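PDB 3VPY: FHA domain-containing protein DDL from Arabidopsis thaliana, which probably recognises phosphothreonine on Dicer-like1 through its forkhead-associated (FHA) domain, linking it to microRNA processing in the plant. Local coordinates for residues A[66-71]-A[84-89]; A[61-66]-A[117-122]; A[19-24]-A[122-127]. All coordinates share one frame; numbering follows the deposited sequence.

Interaction 1. Residues A[66-71]-A[84-89]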
ATOM      1  N   GLN A  66       2.145   3.618   3.866  1.00 12.63           N
ATOM      2  CA  GLN A  66       3.388   4.225   4.292  1.00 13.91           C
ATOM      3  C   GLN A  66       4.515   3.278   3.952  1.00 13.37           C
ATOM      4  O   GLN A  66       4.476   2.115   4.381  1.00 13.20           O
ATOM      5  CB  GLN A  66       3.362   4.427   5.811  1.00 14.06           C
ATOM      6  CG  GLN A  66       4.682   4.952   6.358  1.00 15.76           C
ATOM      7  CD  GLN A  66       4.924   6.393   5.959  1.00 17.88           C
ATOM      8  OE1 GLN A  66       4.123   7.276   6.290  1.00 18.92           O
ATOM      9  NE2 GLN A  66       6.016   6.643   5.239  1.00 17.59           N
ATOM     10  N   TYR A  67       5.478   3.748   3.160  1.00 13.28           N
ATOM     11  CA  TYR A  67       6.712   2.996   2.911  1.00 13.33           C
ATOM     12  C   TYR A  67       7.683   3.201   4.056  1.00 14.62           C
ATOM     13  O   TYR A  67       7.847   4.316   4.517  1.00 16.61           O
ATOM     14  CB  TYR A  67       7.327   3.367   1.536  1.00 14.70           C
ATOM     15  CG  TYR A  67       6.485   2.808   0.428  1.00 13.25           C
ATOM     16  CD1 TYR A  67       6.593   1.472   0.066  1.00 14.08           C
ATOM     17  CD2 TYR A  67       5.524   3.589  -0.211  1.00 14.05           C
ATOM     18  CE1 TYR A  67       5.771   0.914  -0.901  1.00 14.62           C
ATOM     19  CE2 TYR A  67       4.699   3.040  -1.200  1.00 14.04           C
ATOM     20  CZ  TYR A  67       4.841   1.708  -1.543  1.00 13.53           C
ATOM     21  OH  TYR A  67       4.012   1.158  -2.501  1.00 14.75           O
ATOM     22  N   ARG A  68       8.266   2.098   4.531  1.00 13.59           N
ATOM     23  CA  ARG A  68       9.187   2.064   5.669  1.00 14.52           C
ATOM     24  C   ARG A  68      10.426   1.230   5.355  1.00 14.69           C
ATOM     25  O   ARG A  68      10.322   0.100   4.834  1.00 14.59           O
ATOM     26  CB  ARG A  68       8.472   1.473   6.900  1.00 13.92           C
ATOM     27  CG  ARG A  68       7.291   2.313   7.405  1.00 14.02           C
ATOM     28  CD  ARG A  68       6.458   1.509   8.402  1.00 14.81           C
ATOM     29  NE  ARG A  68       7.224   1.253   9.625  1.00 15.45           N
ATOM     30  CZ  ARG A  68       7.052   0.208  10.436  1.00 14.59           C
ATOM     31  NH1 ARG A  68       6.152  -0.724  10.160  1.00 19.46           N
ATOM     32  NH2 ARG A  68       7.819   0.065  11.509  1.00 17.17           N
ATOM     33  N   GLU A  69      11.595   1.787   5.674  1.00 15.83           N
ATOM     34  CA  GLU A  69      12.852   1.062   5.526  1.00 18.08           C
ATOM     35  C   GLU A  69      13.047   0.167   6.739  1.00 18.94           C
ATOM     36  O   GLU A  69      13.108   0.656   7.888  1.00 20.17           O
ATOM     37  CB  GLU A  69      14.018   2.048   5.377  1.00 19.17           C
ATOM     38  CG  GLU A  69      15.319   1.420   4.922  1.00 20.38           C
ATOM     39  CD  GLU A  69      16.425   2.463   4.776  1.00 22.95           C
ATOM     40  OE1 GLU A  69      16.867   3.021   5.801  1.00 27.22           O
ATOM     41  OE2 GLU A  69      16.842   2.720   3.632  1.00 28.77           O
HETATM   42  N   MSE A  70      13.148  -1.140   6.486  1.00 18.87           N
HETATM   43  CA  MSE A  70      13.313  -2.142   7.558  1.00 19.48           C
HETATM   44  C   MSE A  70      14.497  -3.038   7.251  1.00 20.44           C
HETATM   45  O   MSE A  70      15.012  -3.028   6.144  1.00 20.09           O
HETATM   46  CB  MSE A  70      12.069  -3.030   7.623  1.00 19.06           C
HETATM   47  CG  MSE A  70      10.752  -2.285   7.605  1.00 18.72           C
HETATM   48 SE   MSE A  70      10.501  -1.252   9.242  1.00 27.47          SE
HETATM   49  CE  MSE A  70      10.122  -2.725  10.470  1.00 21.72           C
ATOM     50  N   GLU A  71      14.883  -3.873   8.210  1.00 21.92           N
ATOM     51  CA  GLU A  71      15.929  -4.882   7.974  1.00 23.84           C
ATOM     52  C   GLU A  71      15.534  -5.928   6.937  1.00 24.02           C
ATOM     53  O   GLU A  71      14.350  -6.211   6.725  1.00 22.95           O
ATOM     54  CB  GLU A  71      16.313  -5.563   9.271  1.00 24.94           C
ATOM     55  CG  GLU A  71      17.093  -4.641  10.175  1.00 27.08           C
ATOM     56  CD  GLU A  71      17.638  -5.318  11.420  1.00 31.13           C
ATOM     57  OE1 GLU A  71      17.361  -6.515  11.662  1.00 31.54           O
ATOM     58  OE2 GLU A  71      18.359  -4.629  12.163  1.00 33.29           O
ATOM     59  N   LYS A  84       9.450  -1.283   2.305  1.00 14.73           N
ATOM     60  CA  LYS A  84       8.235  -2.064   2.094  1.00 14.18           C
ATOM     61  C   LYS A  84       6.990  -1.279   2.437  1.00 13.18           C
ATOM     62  O   LYS A  84       7.050  -0.365   3.261  1.00 12.52           O
ATOM     63  CB  LYS A  84       8.271  -3.333   2.951  1.00 14.46           C
ATOM     64  CG  LYS A  84       9.458  -4.221   2.615  1.00 17.23           C
ATOM     65  CD  LYS A  84       9.346  -5.566   3.294  1.00 20.82           C
ATOM     66  CE  LYS A  84       9.557  -5.420   4.794  1.00 21.99           C
ATOM     67  NZ  LYS A  84       9.309  -6.705   5.511  1.00 22.65           N
ATOM     68  N   PRO A  85       5.856  -1.624   1.794  1.00 12.91           N
ATOM     69  CA  PRO A  85       4.588  -0.928   2.030  1.00 12.50           C
ATOM     70  C   PRO A  85       3.881  -1.423   3.281  1.00 12.16           C
ATOM     71  O   PRO A  85       3.818  -2.634   3.505  1.00 13.28           O
ATOM     72  CB  PRO A  85       3.747  -1.287   0.800  1.00 12.31           C
ATOM     73  CG  PRO A  85       4.250  -2.655   0.395  1.00 12.22           C
ATOM     74  CD  PRO A  85       5.729  -2.691   0.774  1.00 13.35           C
ATOM     75  N   TYR A  86       3.360  -0.476   4.073  1.00 12.19           N
ATOM     76  CA  TYR A  86       2.504  -0.770   5.245  1.00 13.02           C
ATOM     77  C   TYR A  86       1.245   0.068   5.169  1.00 12.87           C
ATOM     78  O   TYR A  86       1.315   1.241   4.805  1.00 14.79           O
ATOM     79  CB  TYR A  86       3.233  -0.412   6.555  1.00 13.00           C
ATOM     80  CG  TYR A  86       4.413  -1.298   6.750  1.00 14.17           C
ATOM     81  CD1 TYR A  86       4.381  -2.359   7.663  1.00 11.99           C
ATOM     82  CD2 TYR A  86       5.585  -1.089   6.005  1.00 15.14           C
ATOM     83  CE1 TYR A  86       5.502  -3.211   7.800  1.00 13.65           C
ATOM     84  CE2 TYR A  86       6.684  -1.913   6.131  1.00 12.14           C
ATOM     85  CZ  TYR A  86       6.638  -2.975   7.021  1.00 14.82           C
ATOM     86  OH  TYR A  86       7.743  -3.771   7.115  1.00 15.47           O
ATOM     87  N   ILE A  87       0.102  -0.507   5.498  1.00 12.62           N
ATOM     88  CA  ILE A  87      -1.126   0.303   5.516  1.00 12.29           C
ATOM     89  C   ILE A  87      -1.464   0.655   6.966  1.00 13.41           C
ATOM     90  O   ILE A  87      -1.182  -0.131   7.874  1.00 13.03           O
ATOM     91  CB  ILE A  87      -2.307  -0.418   4.802  1.00 12.64           C
ATOM     92  CG1 ILE A  87      -3.498   0.520   4.591  1.00 12.48           C
ATOM     93  CG2 ILE A  87      -2.736  -1.686   5.576  1.00 13.79           C
ATOM     94  CD1 ILE A  87      -4.470   0.010   3.565  1.00 13.93           C
HETATM   95  N   MSE A  88      -2.065   1.828   7.177  1.00 13.36           N
HETATM   96  CA  MSE A  88      -2.541   2.202   8.501  1.00 15.54           C
HETATM   97  C   MSE A  88      -3.890   2.896   8.353  1.00 13.84           C
HETATM   98  O   MSE A  88      -4.018   3.866   7.592  1.00 13.48           O
HETATM   99  CB  MSE A  88      -1.539   3.125   9.218  1.00 16.18           C
HETATM  100  CG  MSE A  88      -2.032   3.519  10.580  1.00 17.53           C
HETATM  101 SE   MSE A  88      -0.761   4.600  11.608  1.00 26.99          SE
HETATM  102  CE  MSE A  88       0.435   3.263  12.293  1.00 28.11           C
ATOM    103  N   ASP A  89      -4.892   2.372   9.054  1.00 12.96           N
ATOM    104  CA  ASP A  89      -6.193   3.017   9.092  1.00 13.15           C
ATOM    105  C   ASP A  89      -6.159   4.158  10.108  1.00 14.63           C
ATOM    106  O   ASP A  89      -5.605   4.018  11.204  1.00 15.42           O
ATOM    107  CB  ASP A  89      -7.287   2.026   9.429  1.00 13.98           C
ATOM    108  CG  ASP A  89      -8.628   2.688   9.570  1.00 12.91           C
ATOM    109  OD1 ASP A  89      -9.373   2.719   8.572  1.00 14.00           O
ATOM    110  OD2 ASP A  89      -8.934   3.212  10.648  1.00 14.58           O
TER
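R68 lays its side chain across one face of the Y86 ring, a cation-pi contact on the β hairpin formed by strands 63-73 and 79-89 in the FHA domain. R68 CZ stands 4.5 Å from the centroid of the Y86 ring and only 6° off its normal, although the guanidinium and ring planes are 64° apart, so the group tips NH1 toward the ring instead of stacking flat. Its CD adds a CH-pi contact on the same face. The bend at chi3 (67°) turns the guanidinium back over the ring. M70 SE, of a selenomethionine, lies over the rim of one face of that guanidinium, and M70 CG touches Y86 OH at 3.4 Å. On the other face of the sheet, Y67 CE1 packs on P85 CB. Antiparallel backbone pairing sets this register: Q66 with Y86 and R68 with K84 are hydrogen-bonded pairs, Y67 with P85 the non-hydrogen-bonded pair between them. Further out, R68 NE forms a salt bridge with E9, K84 reaches E110 and Q66 NE2 also binds E6. That same NE2 donates almost straight to Y67 O at 3.0 Å, with the acceptor lying in the amide plane of Q66.

Interaction 2. Residues A[61-66]-A[117-122]; sequences QHAVIQ and IKFGNS
The imidazole of H62 receives F119 on one face: F119 CB sits 4.0 Å from the centroid of the H62 ring, 18° off its normal, as a CH-pi contact, and the edge of the F119 ring is turned toward that imidazole. The two ring planes lie 69° apart with centroids separated by 5.6 Å, which makes this an offset edge-to-face pair. CG of H62 is anti to the backbone N (chi1 -158°), a setting that carries the imidazole across toward 117-122, where its NE2 also comes within 3.7 Å of G120 N without bonding to it. Beside the imidazole, A63 CB meets F119 CE1 at 3.6 Å. Farther along, I65 and I117 reach toward each other tip to tip, their CD1 atoms 4.1 Å apart. All six touching residues are buried; the side chains of H62, A63, I65, I117 and F119 pack in the interior between the two sheets of the FHA β sandwich. G120 follows F119 in a type II' turn, closed by the bond from S122 N to F119 O, and has the positive phi expected at its first corner. H62 and A63 together face F42 in a classic β bulge. Around the contact, the F42 ring from strand 39-43 meets F119, I87 of strand 79-89 touches both I65 and I117, and T96 of strand 96-98 packs against A63 and F119.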
ATOM      1  N   GLN A  61     -10.069  11.598   5.742  1.00 15.16           N
ATOM      2  CA  GLN A  61      -8.737  10.992   5.735  1.00 14.98           C
ATOM      3  C   GLN A  61      -8.880   9.586   6.327  1.00 15.09           C
ATOM      4  O   GLN A  61      -9.108   9.415   7.539  1.00 15.15           O
ATOM      5  CB  GLN A  61      -7.756  11.834   6.568  1.00 16.11           C
ATOM      6  CG  GLN A  61      -7.593  13.272   6.081  1.00 17.30           C
ATOM      7  CD  GLN A  61      -6.557  14.049   6.881  1.00 18.26           C
ATOM      8  OE1 GLN A  61      -5.465  13.551   7.128  1.00 20.39           O
ATOM      9  NE2 GLN A  61      -6.889  15.284   7.253  1.00 21.36           N
ATOM     10  N   HIS A  62      -8.778   8.586   5.460  1.00 13.81           N
ATOM     11  CA  HIS A  62      -9.253   7.253   5.789  1.00 13.91           C
ATOM     12  C   HIS A  62      -8.098   6.348   6.177  1.00 13.19           C
ATOM     13  O   HIS A  62      -8.131   5.726   7.230  1.00 13.88           O
ATOM     14  CB  HIS A  62      -9.996   6.646   4.595  1.00 13.11           C
ATOM     15  CG  HIS A  62     -10.940   5.548   4.963  1.00 13.17           C
ATOM     16  ND1 HIS A  62     -10.546   4.268   5.284  1.00 17.47           N
ATOM     17  CD2 HIS A  62     -12.291   5.558   5.054  1.00 12.74           C
ATOM     18  CE1 HIS A  62     -11.616   3.534   5.543  1.00 11.30           C
ATOM     19  NE2 HIS A  62     -12.683   4.295   5.412  1.00 16.61           N
ATOM     20  N   ALA A  63      -7.085   6.265   5.321  1.00 12.28           N
ATOM     21  CA  ALA A  63      -5.968   5.332   5.540  1.00 12.38           C
ATOM     22  C   ALA A  63      -4.748   5.881   4.826  1.00 11.79           C
ATOM     23  O   ALA A  63      -4.878   6.669   3.877  1.00 11.88           O
ATOM     24  CB  ALA A  63      -6.300   3.970   4.995  1.00 11.87           C
ATOM     25  N   VAL A  64      -3.564   5.464   5.270  1.00 12.18           N
ATOM     26  CA  VAL A  64      -2.338   5.760   4.530  1.00 13.42           C
ATOM     27  C   VAL A  64      -1.623   4.448   4.149  1.00 12.73           C
ATOM     28  O   VAL A  64      -1.705   3.457   4.873  1.00 13.27           O
ATOM     29  CB  VAL A  64      -1.401   6.725   5.336  1.00 14.87           C
ATOM     30  CG1 VAL A  64      -0.882   6.091   6.647  1.00 15.40           C
ATOM     31  CG2 VAL A  64      -0.252   7.196   4.491  1.00 20.49           C
ATOM     32  N   ILE A  65      -0.985   4.432   2.991  1.00 12.46           N
ATOM     33  CA  ILE A  65       0.037   3.413   2.723  1.00 12.30           C
ATOM     34  C   ILE A  65       1.380   4.108   2.884  1.00 13.24           C
ATOM     35  O   ILE A  65       1.677   5.088   2.176  1.00 13.12           O
ATOM     36  CB  ILE A  65      -0.119   2.739   1.340  1.00 11.98           C
ATOM     37  CG1 ILE A  65      -1.368   1.848   1.365  1.00 11.81           C
ATOM     38  CG2 ILE A  65       1.137   1.898   1.014  1.00 13.37           C
ATOM     39  CD1 ILE A  65      -1.768   1.190   0.039  1.00 12.20           C
ATOM     40  N   GLN A  66       2.145   3.618   3.866  1.00 12.63           N
ATOM     41  CA  GLN A  66       3.388   4.225   4.292  1.00 13.91           C
ATOM     42  C   GLN A  66       4.515   3.278   3.952  1.00 13.37           C
ATOM     43  O   GLN A  66       4.476   2.115   4.381  1.00 13.20           O
ATOM     44  CB  GLN A  66       3.362   4.427   5.811  1.00 14.06           C
ATOM     45  CG  GLN A  66       4.682   4.952   6.358  1.00 15.76           C
ATOM     46  CD  GLN A  66       4.924   6.393   5.959  1.00 17.88           C
ATOM     47  OE1 GLN A  66       4.123   7.276   6.290  1.00 18.92           O
ATOM     48  NE2 GLN A  66       6.016   6.643   5.239  1.00 17.59           N
ATOM     49  N   ILE A 117      -7.405  -4.573  -1.098  1.00 13.69           N
ATOM     50  CA  ILE A 117      -7.693  -3.532  -0.125  1.00 13.87           C
ATOM     51  C   ILE A 117      -9.044  -2.915  -0.429  1.00 13.30           C
ATOM     52  O   ILE A 117      -9.361  -2.639  -1.593  1.00 13.01           O
ATOM     53  CB  ILE A 117      -6.615  -2.450  -0.200  1.00 15.05           C
ATOM     54  CG1 ILE A 117      -5.245  -3.090   0.057  1.00 17.93           C
ATOM     55  CG2 ILE A 117      -6.895  -1.345   0.797  1.00 16.35           C
ATOM     56  CD1 ILE A 117      -4.078  -2.186  -0.273  1.00 22.23           C
ATOM     57  N   LYS A 118      -9.819  -2.674   0.621  1.00 12.30           N
ATOM     58  CA  LYS A 118     -11.122  -2.007   0.478  1.00 13.76           C
ATOM     59  C   LYS A 118     -11.290  -1.029   1.617  1.00 13.67           C
ATOM     60  O   LYS A 118     -10.976  -1.366   2.767  1.00 13.78           O
ATOM     61  CB  LYS A 118     -12.254  -3.025   0.531  1.00 14.43           C
ATOM     62  CG  LYS A 118     -13.653  -2.434   0.342  1.00 18.60           C
ATOM     63  CD  LYS A 118     -14.693  -3.485   0.692  1.00 26.47           C
ATOM     64  CE  LYS A 118     -16.069  -3.086   0.277  1.00 30.18           C
ATOM     65  NZ  LYS A 118     -16.865  -4.317  -0.077  1.00 35.09           N
ATOM     66  N   PHE A 119     -11.817   0.154   1.302  1.00 12.95           N
ATOM     67  CA  PHE A 119     -12.040   1.174   2.317  1.00 12.82           C
ATOM     68  C   PHE A 119     -13.530   1.271   2.576  1.00 13.77           C
ATOM     69  O   PHE A 119     -14.330   1.425   1.645  1.00 14.37           O
ATOM     70  CB  PHE A 119     -11.449   2.525   1.859  1.00 12.47           C
ATOM     71  CG  PHE A 119      -9.993   2.450   1.496  1.00 12.97           C
ATOM     72  CD1 PHE A 119      -9.019   2.275   2.495  1.00 14.77           C
ATOM     73  CD2 PHE A 119      -9.576   2.551   0.165  1.00 14.61           C
ATOM     74  CE1 PHE A 119      -7.634   2.198   2.169  1.00 14.82           C
ATOM     75  CE2 PHE A 119      -8.207   2.468  -0.176  1.00 15.84           C
ATOM     76  CZ  PHE A 119      -7.231   2.286   0.843  1.00 15.84           C
ATOM     77  N   GLY A 120     -13.898   1.187   3.854  1.00 14.18           N
ATOM     78  CA  GLY A 120     -15.271   1.252   4.287  1.00 15.78           C
ATOM     79  C   GLY A 120     -16.171   0.257   3.582  1.00 16.36           C
ATOM     80  O   GLY A 120     -15.834  -0.925   3.464  1.00 17.10           O
ATOM     81  N   ASN A 121     -17.300   0.754   3.083  1.00 16.69           N
ATOM     82  CA  ASN A 121     -18.266  -0.072   2.355  1.00 17.30           C
ATOM     83  C   ASN A 121     -18.289   0.281   0.871  1.00 17.47           C
ATOM     84  O   ASN A 121     -19.323   0.150   0.185  1.00 17.41           O
ATOM     85  CB  ASN A 121     -19.645   0.106   2.984  1.00 19.36           C
ATOM     86  CG  ASN A 121     -19.635  -0.190   4.468  1.00 20.96           C
ATOM     87  OD1 ASN A 121     -20.162   0.583   5.284  1.00 25.82           O
ATOM     88  ND2 ASN A 121     -19.018  -1.323   4.836  1.00 20.21           N
ATOM     89  N   SER A 122     -17.131   0.731   0.395  1.00 16.68           N
ATOM     90  CA  SER A 122     -16.983   1.194  -0.972  1.00 16.71           C
ATOM     91  C   SER A 122     -17.291   0.075  -1.977  1.00 17.38           C
ATOM     92  O   SER A 122     -17.089  -1.104  -1.692  1.00 18.94           O
ATOM     93  CB  SER A 122     -15.576   1.779  -1.196  1.00 15.78           C
ATOM     94  OG  SER A 122     -15.448   2.228  -2.527  1.00 17.89           O
TER

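Interaction 3. Residues A[19-24]-A[122-127]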
ATOM      1  N   LEU A  19      -1.119   0.056  -7.809  1.00 14.19           N
ATOM      2  CA  LEU A  19      -2.372  -0.309  -7.201  1.00 14.60           C
ATOM      3  C   LEU A  19      -3.432  -0.370  -8.298  1.00 13.89           C
ATOM      4  O   LEU A  19      -3.799   0.660  -8.899  1.00 13.66           O
ATOM      5  CB  LEU A  19      -2.740   0.760  -6.150  1.00 15.25           C
ATOM      6  CG  LEU A  19      -3.738   0.421  -5.049  1.00 15.21           C
ATOM      7  CD1 LEU A  19      -3.276  -0.780  -4.193  1.00 13.53           C
ATOM      8  CD2 LEU A  19      -4.028   1.655  -4.189  1.00 16.38           C
ATOM      9  N   TYR A  20      -3.880  -1.586  -8.600  1.00 13.38           N
ATOM     10  CA  TYR A  20      -4.936  -1.815  -9.579  1.00 13.65           C
ATOM     11  C   TYR A  20      -6.272  -1.511  -8.927  1.00 13.43           C
ATOM     12  O   TYR A  20      -6.495  -1.855  -7.769  1.00 15.28           O
ATOM     13  CB  TYR A  20      -4.868  -3.257 -10.088  1.00 13.63           C
ATOM     14  CG  TYR A  20      -3.683  -3.460 -11.010  1.00 14.28           C
ATOM     15  CD1 TYR A  20      -3.856  -3.446 -12.388  1.00 15.52           C
ATOM     16  CD2 TYR A  20      -2.384  -3.583 -10.508  1.00 15.58           C
ATOM     17  CE1 TYR A  20      -2.794  -3.583 -13.238  1.00 15.64           C
ATOM     18  CE2 TYR A  20      -1.304  -3.725 -11.356  1.00 13.72           C
ATOM     19  CZ  TYR A  20      -1.525  -3.745 -12.731  1.00 14.77           C
ATOM     20  OH  TYR A  20      -0.478  -3.871 -13.609  1.00 17.40           O
ATOM     21  N   VAL A  21      -7.129  -0.818  -9.663  1.00 12.48           N
ATOM     22  CA  VAL A  21      -8.431  -0.391  -9.166  1.00 12.72           C
ATOM     23  C   VAL A  21      -9.576  -1.162  -9.826  1.00 13.98           C
ATOM     24  O   VAL A  21      -9.553  -1.438 -11.043  1.00 14.89           O
ATOM     25  CB  VAL A  21      -8.633   1.092  -9.491  1.00 13.01           C
ATOM     26  CG1 VAL A  21      -9.925   1.647  -8.821  1.00 14.67           C
ATOM     27  CG2 VAL A  21      -7.398   1.904  -9.072  1.00 14.19           C
ATOM     28  N   PHE A  22     -10.594  -1.462  -9.024  1.00 14.18           N
ATOM     29  CA  PHE A  22     -11.813  -2.077  -9.530  1.00 15.59           C
ATOM     30  C   PHE A  22     -12.967  -1.160  -9.166  1.00 15.89           C
ATOM     31  O   PHE A  22     -13.006  -0.598  -8.060  1.00 16.16           O
ATOM     32  CB  PHE A  22     -12.013  -3.469  -8.940  1.00 16.45           C
ATOM     33  CG  PHE A  22     -10.917  -4.420  -9.301  1.00 17.51           C
ATOM     34  CD1 PHE A  22     -11.028  -5.232 -10.416  1.00 18.13           C
ATOM     35  CD2 PHE A  22      -9.731  -4.433  -8.572  1.00 20.00           C
ATOM     36  CE1 PHE A  22     -10.002  -6.104 -10.770  1.00 19.67           C
ATOM     37  CE2 PHE A  22      -8.693  -5.283  -8.932  1.00 18.54           C
ATOM     38  CZ  PHE A  22      -8.840  -6.132 -10.025  1.00 19.60           C
ATOM     39  N   LYS A  23     -13.877  -0.985 -10.116  1.00 17.29           N
ATOM     40  CA  LYS A  23     -15.117  -0.250  -9.904  1.00 18.79           C
ATOM     41  C   LYS A  23     -16.224  -1.254 -10.193  1.00 18.63           C
ATOM     42  O   LYS A  23     -16.352  -1.724 -11.329  1.00 18.87           O
ATOM     43  CB  LYS A  23     -15.159   0.936 -10.880  1.00 20.09           C
ATOM     44  CG  LYS A  23     -16.447   1.713 -10.968  1.00 25.28           C
ATOM     45  CD  LYS A  23     -16.191   2.951 -11.827  1.00 30.39           C
ATOM     46  CE  LYS A  23     -17.352   3.926 -11.812  1.00 34.93           C
ATOM     47  NZ  LYS A  23     -16.913   5.262 -12.340  1.00 37.64           N
ATOM     48  N   ASP A  24     -17.020  -1.576  -9.162  1.00 19.19           N
ATOM     49  CA  ASP A  24     -18.052  -2.602  -9.269  1.00 20.52           C
ATOM     50  C   ASP A  24     -17.484  -3.892  -9.871  1.00 19.68           C
ATOM     51  O   ASP A  24     -18.124  -4.524 -10.720  1.00 21.60           O
ATOM     52  CB  ASP A  24     -19.246  -2.078 -10.096  1.00 22.27           C
ATOM     53  CG  ASP A  24     -19.922  -0.870  -9.458  1.00 25.83           C
ATOM     54  OD1 ASP A  24     -20.205  -0.924  -8.248  1.00 27.59           O
ATOM     55  OD2 ASP A  24     -20.172   0.131 -10.172  1.00 31.02           O
ATOM     56  N   SER A 122     -17.131   0.731   0.395  1.00 16.68           N
ATOM     57  CA  SER A 122     -16.983   1.194  -0.972  1.00 16.71           C
ATOM     58  C   SER A 122     -17.291   0.075  -1.977  1.00 17.38           C
ATOM     59  O   SER A 122     -17.089  -1.104  -1.692  1.00 18.94           O
ATOM     60  CB  SER A 122     -15.576   1.779  -1.196  1.00 15.78           C
ATOM     61  OG  SER A 122     -15.448   2.228  -2.527  1.00 17.89           O
ATOM     62  N   SER A 123     -17.798   0.491  -3.131  1.00 17.99           N
ATOM     63  CA  SER A 123     -17.998  -0.346  -4.314  1.00 19.87           C
ATOM     64  C   SER A 123     -16.683  -0.530  -5.092  1.00 19.63           C
ATOM     65  O   SER A 123     -16.636  -1.270  -6.097  1.00 21.04           O
ATOM     66  CB  SER A 123     -19.061   0.296  -5.213  1.00 20.44           C
ATOM     67  OG  SER A 123     -18.775   1.668  -5.454  1.00 23.15           O
ATOM     68  N   ARG A 124     -15.632   0.154  -4.645  1.00 17.81           N
ATOM     69  CA  ARG A 124     -14.301   0.019  -5.257  1.00 17.31           C
ATOM     70  C   ARG A 124     -13.387  -0.868  -4.429  1.00 17.42           C
ATOM     71  O   ARG A 124     -13.573  -1.004  -3.216  1.00 16.66           O
ATOM     72  CB  ARG A 124     -13.638   1.375  -5.429  1.00 18.06           C
ATOM     73  CG  ARG A 124     -14.344   2.246  -6.372  1.00 20.21           C
ATOM     74  CD  ARG A 124     -13.447   3.328  -6.872  1.00 24.98           C
ATOM     75  NE  ARG A 124     -14.207   4.046  -7.877  1.00 27.28           N
ATOM     76  CZ  ARG A 124     -13.674   4.754  -8.854  1.00 27.06           C
ATOM     77  NH1 ARG A 124     -12.353   4.874  -8.954  1.00 26.98           N
ATOM     78  NH2 ARG A 124     -14.492   5.346  -9.715  1.00 28.79           N
ATOM     79  N   GLU A 125     -12.412  -1.491  -5.083  1.00 16.64           N
ATOM     80  CA  GLU A 125     -11.428  -2.305  -4.386  1.00 16.60           C
ATOM     81  C   GLU A 125     -10.125  -2.145  -5.125  1.00 15.14           C
ATOM     82  O   GLU A 125     -10.106  -1.740  -6.283  1.00 15.11           O
ATOM     83  CB  GLU A 125     -11.806  -3.779  -4.417  1.00 17.74           C
ATOM     84  CG  GLU A 125     -13.095  -4.140  -3.741  1.00 23.46           C
ATOM     85  CD  GLU A 125     -13.441  -5.552  -4.061  1.00 30.59           C
ATOM     86  OE1 GLU A 125     -14.236  -5.758  -5.011  1.00 34.16           O
ATOM     87  OE2 GLU A 125     -12.874  -6.447  -3.396  1.00 32.32           O
ATOM     88  N   TYR A 126      -9.040  -2.475  -4.449  1.00 13.65           N
ATOM     89  CA  TYR A 126      -7.709  -2.272  -4.992  1.00 13.68           C
ATOM     90  C   TYR A 126      -6.868  -3.525  -4.802  1.00 14.47           C
ATOM     91  O   TYR A 126      -7.000  -4.213  -3.785  1.00 15.51           O
ATOM     92  CB  TYR A 126      -7.011  -1.092  -4.298  1.00 14.19           C
ATOM     93  CG  TYR A 126      -7.811   0.181  -4.310  1.00 13.43           C
ATOM     94  CD1 TYR A 126      -7.562   1.163  -5.271  1.00 16.41           C
ATOM     95  CD2 TYR A 126      -8.841   0.391  -3.376  1.00 15.05           C
ATOM     96  CE1 TYR A 126      -8.293   2.338  -5.287  1.00 17.70           C
ATOM     97  CE2 TYR A 126      -9.594   1.558  -3.386  1.00 15.89           C
ATOM     98  CZ  TYR A 126      -9.311   2.535  -4.354  1.00 16.32           C
ATOM     99  OH  TYR A 126     -10.044   3.696  -4.401  1.00 18.15           O
ATOM    100  N   VAL A 127      -6.020  -3.821  -5.781  1.00 12.93           N
ATOM    101  CA  VAL A 127      -5.083  -4.932  -5.674  1.00 12.84           C
ATOM    102  C   VAL A 127      -3.651  -4.430  -5.870  1.00 12.59           C
ATOM    103  O   VAL A 127      -3.358  -3.710  -6.845  1.00 12.50           O
ATOM    104  CB  VAL A 127      -5.382  -6.040  -6.728  1.00 13.46           C
ATOM    105  CG1 VAL A 127      -4.251  -7.064  -6.781  1.00 14.94           C
ATOM    106  CG2 VAL A 127      -6.694  -6.727  -6.394  1.00 14.45           C
TER
HETATM  107  O   HOH W   1     -17.474   1.141  -7.803  1.00 40.46           O
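F22 N donates to E125 O at 2.8 Å, and E125 N returns a longer bond of 3.2 Å to F22 O. The same F22 O also receives a CA-H...O contact from R124 CA. Y20 and V127 form a second hydrogen-bonded pair, bonded in both directions, and D24 N to S123 O continues the pairing beyond the strands. These bonds join strands 18-23 and 124-129 as antiparallel neighbours, 156° apart in direction, within the six-stranded sheet of the FHA β sandwich; strand 26-33 flanks the first and 116-119 the second. On the face bearing F22 and V127, CG of F22 is anti to the carbonyl carbon (chi1 -62°), which places the ring so that F22 CE2 packs on V127 CG2 at 3.5 Å, while E125 O lies in the plane of the F22 ring at its edge. The other face is lined by V21 and Y126, side by side and pointing the same way, with V21 CG2 3.9 Å from Y126 CD1. L19 CG reaches Y126 CB at 3.7 Å. Toward the D24 end, K23 and R124 also run alongside each other. Their charged ends are close, K23 NZ to R124 NH2 being 3.6 Å, a proximity that probably costs some electrostatic energy. One water lies 2.7 Å from S123 OG and weakly accepts from D24 N; S122 OG takes the R124 N-H in an ST turn.

Along the chain the three contacts are nested: interaction 1 lies inside the loop closed by interaction 2, which lies inside that of interaction 3. Interactions 1 and 2, with centres about 15 Å apart, share Q66 and strand 63-73, and M88 N probably bonds V64 O where they meet. The centres of interactions 2 and 3 are about 11 Å apart; they share S122, at the end of the turn that leads from strand 116-119 to 124-129, and I117 N probably bonds Y126 O between them. Interactions 1 and 3 do not touch, their centres being about 21 Å apart. Interaction 1 thus pairs strands within one sheet, interaction 3 within the other, and interaction 2 packs one sheet against the other across the interior of the FHA sandwich.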